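Local coordinates for oxidoreductase, 2OG-Fe oxygenase family protein, putative, expressed (Oryza sativa subsp. japonica, PDB 5XOI), which is a rice AlkB-family protein, probably an iron- and 2-oxoglutarate-dependent dioxygenase, whose catalytic domain here carries manganese in the metal site, at residues Q56-G61 with Q81-P86; K91-A96 with P118-D123. All blocks are in the same frame, centred on the assembly; numbering follows the deposited sequence.

Interaction 1 (Q56-G61 with Q81-P86); sequences QMMCLG and QPPSIP
Leu60, where the chain turns a corner after strand 55-59, lies against the proline-rich run Pro82-Pro86. Its CB meets the carbonyl of Pro83, and CB of Leu60 also lies 3.9 Å from CG1 of Ile85. With chi1 at -43°, CG stands anti to the carbonyl carbon and beside the backbone N, and the two methyls part beyond it: CD2 touches CB of Pro83 at 3.9 Å, while CD1 reaches CD of Pro86, the two side chains crossing at about a right angle. Met58 brings its tip to the same proline, CE lying 3.7 Å from CD of Pro83, and the ring is thus touched by two apolar tips. The backbone fixes the junction. Gly61 N donates a nearly straight hydrogen bond to Pro83 O (2.8 Å, 164° at the hydrogen), with the donor in the carbonyl plane, and CA of Leu60 adds a CH...O contact to that oxygen at 3.2 Å. With an alanine in place of Pro83, the carbonyl bond and the CB contact could stay, but loss of CG and CD would probably open a gap beside Met58 CE and leave the loop backbone freer to turn. Next door, CG of Pro82 sits 3.0 Å from Gly61 O. Leu35 of helix 22-37 touches both Leu60 and Pro83, while backbone bonds tie Met58 and Leu60 to strand 124-131. Leu60 and Pro83 therefore join an outermost strand of the major sheet to the loop entering helix 87-106, with Pro86 at the N-cap position of that helix, within the double-stranded beta-helix (jelly-roll) fold of 2-oxoglutarate dioxygenases.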
loop_
_atom_site.group_PDB
_atom_site.type_symbol
_atom_site.label_atom_id
_atom_site.label_comp_id
_atom_site.label_asym_id
_atom_site.label_seq_id
_atom_site.Cartn_x
_atom_site.Cartn_y
_atom_site.Cartn_z
ATOM N N GLN A 56 5.499 -1.903 12.361
ATOM C CA GLN A 56 4.328 -2.540 12.950
ATOM C C GLN A 56 3.231 -2.618 11.898
ATOM O O GLN A 56 3.213 -1.839 10.944
ATOM C CB GLN A 56 3.814 -1.771 14.172
ATOM C CG GLN A 56 4.842 -1.591 15.292
ATOM C CD GLN A 56 4.382 -0.562 16.306
ATOM O OE1 GLN A 56 4.854 0.577 16.313
ATOM N NE2 GLN A 56 3.440 -0.951 17.152
ATOM N N MET A 57 2.294 -3.547 12.091
ATOM C CA MET A 57 1.249 -3.758 11.100
ATOM C C MET A 57 -0.055 -4.149 11.777
ATOM O O MET A 57 -0.083 -4.627 12.915
ATOM C CB MET A 57 1.648 -4.842 10.077
ATOM C CG MET A 57 1.869 -6.227 10.705
ATOM S SD MET A 57 2.265 -7.454 9.441
ATOM C CE MET A 57 0.641 -7.707 8.729
ATOM N N MET A 58 -1.142 -3.935 11.045
ATOM C CA MET A 58 -2.440 -4.474 11.401
ATOM C C MET A 58 -3.225 -4.611 10.111
ATOM O O MET A 58 -2.983 -3.883 9.143
ATOM C CB MET A 58 -3.192 -3.602 12.419
ATOM C CG MET A 58 -3.663 -2.252 11.905
ATOM S SD MET A 58 -4.983 -1.504 12.932
ATOM C CE MET A 58 -6.343 -2.616 12.631
ATOM N N CYS A 59 -4.142 -5.568 10.081
ATOM C CA CYS A 59 -4.930 -5.772 8.879
ATOM C C CYS A 59 -6.347 -5.274 9.094
ATOM O O CYS A 59 -6.860 -5.266 10.218
ATOM C CB CYS A 59 -4.945 -7.245 8.463
ATOM S SG CYS A 59 -3.337 -7.860 7.883
ATOM N N LEU A 60 -6.964 -4.824 8.008
ATOM C CA LEU A 60 -8.396 -4.592 7.959
ATOM C C LEU A 60 -8.991 -5.519 6.913
ATOM O O LEU A 60 -8.354 -5.805 5.897
ATOM C CB LEU A 60 -8.744 -3.144 7.598
ATOM C CG LEU A 60 -7.933 -2.038 8.262
ATOM C CD1 LEU A 60 -8.298 -0.680 7.634
ATOM C CD2 LEU A 60 -8.182 -2.027 9.751
ATOM N N GLY A 61 -10.221 -5.974 7.163
ATOM C CA GLY A 61 -10.843 -6.971 6.313
ATOM C C GLY A 61 -10.347 -8.353 6.684
ATOM O O GLY A 61 -10.523 -8.786 7.824
ATOM N N GLN A 81 -10.410 -10.537 15.658
ATOM C CA GLN A 81 -10.822 -10.339 14.273
ATOM C C GLN A 81 -10.438 -8.936 13.819
ATOM O O GLN A 81 -10.595 -7.973 14.575
ATOM C CB GLN A 81 -12.329 -10.530 14.121
ATOM C CG GLN A 81 -12.837 -10.303 12.707
ATOM C CD GLN A 81 -14.302 -10.656 12.537
ATOM O OE1 GLN A 81 -14.856 -11.439 13.307
ATOM N NE2 GLN A 81 -14.936 -10.082 11.518
ATOM N N PRO A 82 -9.910 -8.787 12.605
ATOM C CA PRO A 82 -9.555 -7.454 12.137
ATOM C C PRO A 82 -10.784 -6.592 11.974
ATOM O O PRO A 82 -11.889 -7.096 11.677
ATOM C CB PRO A 82 -8.862 -7.721 10.786
ATOM C CG PRO A 82 -9.088 -9.172 10.481
ATOM C CD PRO A 82 -9.386 -9.857 11.745
ATOM N N PRO A 83 -10.674 -5.288 12.204
ATOM C CA PRO A 83 -11.747 -4.372 11.805
ATOM C C PRO A 83 -12.035 -4.528 10.322
ATOM O O PRO A 83 -11.166 -4.917 9.541
ATOM C CB PRO A 83 -11.175 -2.985 12.119
ATOM C CG PRO A 83 -10.068 -3.236 13.123
ATOM C CD PRO A 83 -9.505 -4.587 12.772
ATOM N N SER A 84 -13.266 -4.229 9.926
ATOM C CA SER A 84 -13.535 -4.261 8.500
ATOM C C SER A 84 -12.957 -3.016 7.832
ATOM O O SER A 84 -12.621 -2.023 8.488
ATOM C CB SER A 84 -15.031 -4.378 8.226
ATOM O OG SER A 84 -15.729 -3.289 8.784
ATOM N N ILE A 85 -12.818 -3.087 6.512
ATOM C CA ILE A 85 -12.310 -1.958 5.734
ATOM C C ILE A 85 -13.384 -0.878 5.688
ATOM O O ILE A 85 -14.507 -1.150 5.234
ATOM C CB ILE A 85 -11.909 -2.394 4.314
ATOM C CG1 ILE A 85 -10.852 -3.507 4.362
ATOM C CG2 ILE A 85 -11.407 -1.201 3.498
ATOM C CD1 ILE A 85 -10.459 -4.014 2.982
ATOM N N PRO A 86 -13.100 0.339 6.154
ATOM C CA PRO A 86 -14.074 1.429 6.025
ATOM C C PRO A 86 -14.484 1.618 4.572
ATOM O O PRO A 86 -13.657 1.546 3.663
ATOM C CB PRO A 86 -13.311 2.646 6.559
ATOM C CG PRO A 86 -12.288 2.075 7.494
ATOM C CD PRO A 86 -11.904 0.737 6.917
#

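Interaction 2 (K91-A96 with P118-D123); sequences KIVKDA and PPLSPD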
loop_
_atom_site.group_PDB
_atom_site.type_symbol
_atom_site.label_atom_id
_atom_site.label_comp_id
_atom_site.label_asym_id
_atom_site.label_seq_id
_atom_site.Cartn_x
_atom_site.Cartn_y
_atom_site.Cartn_z
ATOM N N LYS A 91 -13.907 3.407 -1.390
ATOM C CA LYS A 91 -14.288 4.423 -2.376
ATOM C C LYS A 91 -13.063 5.090 -2.988
ATOM O O LYS A 91 -12.979 5.267 -4.213
ATOM C CB LYS A 91 -15.186 5.466 -1.714
ATOM C CG LYS A 91 -15.498 6.699 -2.563
ATOM C CD LYS A 91 -15.149 8.000 -1.820
ATOM C CE LYS A 91 -15.060 9.205 -2.759
ATOM N NZ LYS A 91 -14.895 10.494 -2.025
ATOM N N ILE A 92 -12.106 5.483 -2.144
ATOM C CA ILE A 92 -10.899 6.141 -2.632
ATOM C C ILE A 92 -10.102 5.199 -3.522
ATOM O O ILE A 92 -9.566 5.611 -4.552
ATOM C CB ILE A 92 -10.045 6.653 -1.457
ATOM C CG1 ILE A 92 -10.810 7.718 -0.658
ATOM C CG2 ILE A 92 -8.734 7.228 -1.976
ATOM C CD1 ILE A 92 -10.098 8.164 0.616
ATOM N N VAL A 93 -10.030 3.914 -3.147
ATOM C CA VAL A 93 -9.329 2.925 -3.967
ATOM C C VAL A 93 -9.940 2.853 -5.367
ATOM O O VAL A 93 -9.231 2.857 -6.381
ATOM C CB VAL A 93 -9.359 1.546 -3.278
ATOM C CG1 VAL A 93 -8.986 0.451 -4.266
ATOM C CG2 VAL A 93 -8.396 1.523 -2.071
ATOM N N LYS A 94 -11.261 2.769 -5.436
ATOM C CA LYS A 94 -11.925 2.671 -6.734
ATOM C C LYS A 94 -11.753 3.946 -7.548
ATOM O O LYS A 94 -11.616 3.889 -8.780
ATOM C CB LYS A 94 -13.404 2.347 -6.528
ATOM C CG LYS A 94 -13.648 0.887 -6.184
ATOM C CD LYS A 94 -15.050 0.665 -5.653
ATOM C CE LYS A 94 -15.141 -0.609 -4.819
ATOM N NZ LYS A 94 -14.916 -1.821 -5.646
ATOM N N ASP A 95 -11.773 5.107 -6.884
ATOM C CA ASP A 95 -11.500 6.370 -7.573
ATOM C C ASP A 95 -10.085 6.392 -8.143
ATOM O O ASP A 95 -9.859 6.893 -9.254
ATOM C CB ASP A 95 -11.687 7.552 -6.612
ATOM C CG ASP A 95 -13.149 7.835 -6.289
ATOM O OD1 ASP A 95 -14.047 7.271 -6.943
ATOM O OD2 ASP A 95 -13.395 8.632 -5.362
ATOM N N ALA A 96 -9.114 5.872 -7.383
ATOM C CA ALA A 96 -7.732 5.844 -7.852
ATOM C C ALA A 96 -7.587 4.973 -9.091
ATOM O O ALA A 96 -6.877 5.335 -10.038
ATOM C CB ALA A 96 -6.814 5.345 -6.733
ATOM N N PRO A 118 -7.411 -3.844 -14.150
ATOM C CA PRO A 118 -8.660 -4.501 -13.747
ATOM C C PRO A 118 -9.265 -3.809 -12.538
ATOM O O PRO A 118 -8.550 -3.161 -11.754
ATOM C CB PRO A 118 -8.216 -5.933 -13.402
ATOM C CG PRO A 118 -6.859 -6.093 -14.021
ATOM C CD PRO A 118 -6.241 -4.725 -14.003
ATOM N N PRO A 119 -10.573 -3.924 -12.340
ATOM C CA PRO A 119 -11.190 -3.323 -11.154
ATOM C C PRO A 119 -10.745 -4.043 -9.890
ATOM O O PRO A 119 -10.205 -5.150 -9.923
ATOM C CB PRO A 119 -12.692 -3.505 -11.396
ATOM C CG PRO A 119 -12.758 -4.730 -12.245
ATOM C CD PRO A 119 -11.550 -4.677 -13.146
ATOM N N LEU A 120 -10.976 -3.388 -8.756
ATOM C CA LEU A 120 -10.611 -3.981 -7.477
ATOM C C LEU A 120 -11.747 -3.799 -6.489
ATOM O O LEU A 120 -12.289 -2.699 -6.349
ATOM C CB LEU A 120 -9.325 -3.366 -6.912
ATOM C CG LEU A 120 -8.570 -4.165 -5.858
ATOM C CD1 LEU A 120 -7.962 -5.424 -6.464
ATOM C CD2 LEU A 120 -7.485 -3.283 -5.185
ATOM N N SER A 121 -12.097 -4.885 -5.805
ATOM C CA SER A 121 -12.990 -4.850 -4.655
ATOM C C SER A 121 -12.177 -5.381 -3.481
ATOM O O SER A 121 -12.281 -6.563 -3.127
ATOM C CB SER A 121 -14.253 -5.664 -4.912
ATOM O OG SER A 121 -14.958 -5.113 -6.013
ATOM N N PRO A 122 -11.338 -4.543 -2.871
ATOM C CA PRO A 122 -10.378 -5.061 -1.894
ATOM C C PRO A 122 -11.090 -5.605 -0.673
ATOM O O PRO A 122 -12.023 -4.994 -0.148
ATOM C CB PRO A 122 -9.519 -3.838 -1.543
ATOM C CG PRO A 122 -10.397 -2.662 -1.841
ATOM C CD PRO A 122 -11.267 -3.076 -3.008
ATOM N N ASP A 123 -10.651 -6.787 -0.245
ATOM C CA ASP A 123 -11.078 -7.372 1.019
ATOM C C ASP A 123 -9.891 -7.538 1.955
ATOM O O ASP A 123 -10.040 -8.113 3.039
ATOM C CB ASP A 123 -11.784 -8.715 0.801
ATOM C CG ASP A 123 -10.997 -9.662 -0.087
ATOM O OD1 ASP A 123 -9.806 -9.399 -0.351
ATOM O OD2 ASP A 123 -11.570 -10.683 -0.509
#
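Val93 and Lys94 on helix 87-106 meet Leu120, Ser121 and Pro122 in a small helix-on-loop contact, apolar on one side and polar on the other, at the outer face of the major sheet of the double-stranded beta-helix (jelly-roll) fold. The loop leads directly into strand 124-131 of that sheet. On the inner side, CG1 of Val93 is placed anti to the backbone N (chi1 164°) and meets two partners on the loop-facing side: CD2 of Leu120 at 4.1 Å and CG of Pro122 at 4.2 Å. The valine and the proline run past each other in opposite directions. Strand residues complete this hydrophobic layer, since Val156 touches both Val93 and Leu120, and Phe228 touches both Val93 and Pro122. The side chain of Leu120 also comes within about 6 Å of that of Arg229, a 2-oxoglutarate-binding residue, although no co-substrate is bound in this chain. Lys94 works at the exposed margin. Its chain stays extended as far as CE and then bends at the last torsion (chi4 -66°), turning the ammonium group to the loop backbone. From the other side, Gln230 accepts a hydrogen bond from the backbone N of Ser121. The ammonium nitrogen NZ of Lys94 bonds to Leu120 O at 2.9 Å, approaching 21° from the carbonyl plane, and makes a weak second bond to Ser121 OG at 3.3 Å.

How the interactions relate
From the N terminus, strand 55-59 leads into interaction 1, which closes when the chain, after the small hairpin 63-65/70-72, returns with Pro82-Pro86. Helix 87-106 starts at once, and interaction 2 closes the next excursion as the loop at 118-123 folds back on that helix. The two closures follow in series, neither nested nor crossed. Strand 124-131 then runs antiparallel beside 55-59, so the path that left the sheet at 55-59 re-enters it next door. The centres of the two interactions lie about 16 Å apart, yet they touch where Ile85 CD1 packs 3.6 Å from Pro122 O. Together they tie helix 87-106 to the sheet edge through its entry loop, and its body to the loop that leads into strand 124-131.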